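Local coordinates for protein response regulator FixJ (Bradyrhizobium japonicum, PDB 5XSO) that acts, once activated by the sensor FixL, as a transcriptional regulator inducing the nitrogen-fixation genes nifA and fixK, at residues A[195-198]-A[202-205]. Sequence-based numbering, arbitrary orientation.
Sequences MQAN and ELVR
The carboxylate of E202 reaches back from the first turn of helix 200-209 to grip the backbone of N198 in the preceding loop. N198 N donates to E202 OE1 over 2.8 Å, meeting this oxygen from above the carboxylate plane. The bond is fairly straight, with an N-H...O angle of 150°. The E202 side chain runs extended beyond CG, which carries the carboxylate past A197 to the backbone N-H of N198. The E202 side chain crosses that of N198 obliquely, the amide and carboxylate planes 28° apart, and E202 OE1 comes to 3.2 Å from N198 CB.

Two waters widen this polar grip. One donates to both Q196 O and E202 OE1, tying the residue just beyond helix 184-195 to the same oxygen; the other links N198 OD1 to E202 OE2. With alanine at E202, the backbone N-H of N198 would probably lose its acceptor and both waters one of their anchors, leaving the loop freer to move.

The rest of the contact is apolar. A197 CB packs against the backbone of L203, 3.8 Å from L203 N, and lies 4.1 Å from L203 CD1. The same methyl of L203, placed by a CG anti to the backbone N (chi1 -173°), meets M195 CG at 3.8 Å, the two side chains crossing at about a right angle.

The loop begins with a Schellman motif, in which Q196, at positive phi, ends helix 184-195. The contact thus closes the short turn between the last two helices of the LuxR-type DNA-binding domain, at the C-terminal end of helix 184-195, beyond the part that belongs to the helix-turn-helix motif. M195 and L203 both pack on M161 of helix 155-166, L203 also touches V191 and M192 of helix 184-195, and R149 of helix 140-152 donates to M195 O.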
loop_
_atom_site.group_PDB
_atom_site.type_symbol
_atom_site.label_atom_id
_atom_site.label_comp_id
_atom_site.label_asym_id
_atom_site.label_seq_id
_atom_site.Cartn_x
_atom_site.Cartn_y
_atom_site.Cartn_z
ATOM N N MET A 195 -1.100 -3.605 -23.170
ATOM C CA MET A 195 -0.193 -3.835 -22.059
ATOM C C MET A 195 1.234 -3.376 -22.348
ATOM O O MET A 195 2.035 -3.271 -21.409
ATOM C CB MET A 195 -0.179 -5.313 -21.673
ATOM C CG MET A 195 -1.465 -5.859 -21.105
ATOM S SD MET A 195 -2.102 -4.930 -19.672
ATOM C CE MET A 195 -0.683 -5.183 -18.639
ATOM N N GLN A 196 1.540 -3.085 -23.601
ATOM C CA GLN A 196 2.909 -2.789 -24.059
ATOM C C GLN A 196 3.849 -3.926 -23.683
ATOM O O GLN A 196 4.919 -3.729 -23.074
ATOM C CB GLN A 196 3.384 -1.439 -23.496
ATOM C CG GLN A 196 2.594 -0.332 -24.229
ATOM C CD GLN A 196 3.017 -0.201 -25.717
ATOM O OE1 GLN A 196 4.075 0.373 -26.007
ATOM N NE2 GLN A 196 2.165 -0.711 -26.676
ATOM N N ALA A 197 3.407 -5.157 -23.969
ATOM C CA ALA A 197 4.201 -6.351 -23.676
ATOM C C ALA A 197 4.760 -6.865 -25.001
ATOM O O ALA A 197 4.026 -6.931 -25.997
ATOM C CB ALA A 197 3.347 -7.444 -23.000
ATOM N N ASN A 198 6.021 -7.257 -25.003
ATOM C CA ASN A 198 6.708 -7.728 -26.210
ATOM C C ASN A 198 6.768 -9.255 -26.295
ATOM O O ASN A 198 7.369 -9.800 -27.230
ATOM C CB ASN A 198 8.114 -7.174 -26.219
ATOM C CG ASN A 198 8.166 -5.673 -26.438
ATOM O OD1 ASN A 198 9.262 -5.051 -26.145
ATOM N ND2 ASN A 198 7.137 -5.096 -26.961
ATOM N N GLU A 202 7.093 -11.089 -20.781
ATOM C CA GLU A 202 6.856 -9.699 -20.404
ATOM C C GLU A 202 5.436 -9.511 -19.904
ATOM O O GLU A 202 5.199 -8.822 -18.899
ATOM C CB GLU A 202 7.105 -8.758 -21.586
ATOM C CG GLU A 202 8.568 -8.561 -21.879
ATOM C CD GLU A 202 8.856 -7.262 -22.659
ATOM O OE1 GLU A 202 7.903 -6.512 -23.069
ATOM O OE2 GLU A 202 10.088 -6.976 -22.780
ATOM N N LEU A 203 4.482 -10.147 -20.581
ATOM C CA LEU A 203 3.085 -10.081 -20.118
ATOM C C LEU A 203 2.939 -10.644 -18.701
ATOM O O LEU A 203 2.253 -10.056 -17.844
ATOM C CB LEU A 203 2.196 -10.845 -21.110
ATOM C CG LEU A 203 0.678 -10.745 -20.874
ATOM C CD1 LEU A 203 0.256 -9.266 -21.106
ATOM C CD2 LEU A 203 -0.056 -11.617 -21.923
ATOM N N VAL A 204 3.605 -11.763 -18.424
ATOM C CA VAL A 204 3.636 -12.327 -17.069
ATOM C C VAL A 204 4.192 -11.322 -16.056
ATOM O O VAL A 204 3.626 -11.140 -14.965
ATOM C CB VAL A 204 4.454 -13.632 -17.066
ATOM C CG1 VAL A 204 4.805 -14.076 -15.649
ATOM C CG2 VAL A 204 3.685 -14.713 -17.788
ATOM N N ARG A 205 5.305 -10.676 -16.373
ATOM C CA ARG A 205 5.897 -9.792 -15.374
ATOM C C ARG A 205 5.026 -8.566 -15.134
ATOM O O ARG A 205 5.006 -8.030 -14.021
ATOM C CB ARG A 205 7.296 -9.349 -15.761
ATOM C CG ARG A 205 8.276 -10.422 -16.171
ATOM C CD ARG A 205 9.659 -9.868 -16.151
ATOM N NE ARG A 205 10.603 -10.959 -16.260
ATOM C CZ ARG A 205 10.997 -11.674 -15.209
ATOM N NH1 ARG A 205 10.563 -11.390 -13.982
ATOM N NH2 ARG A 205 11.817 -12.665 -15.419
HETATM O O HOH W 1 7.719 -3.576 -23.295
HETATM O O HOH W 2 11.452 -6.933 -24.921
#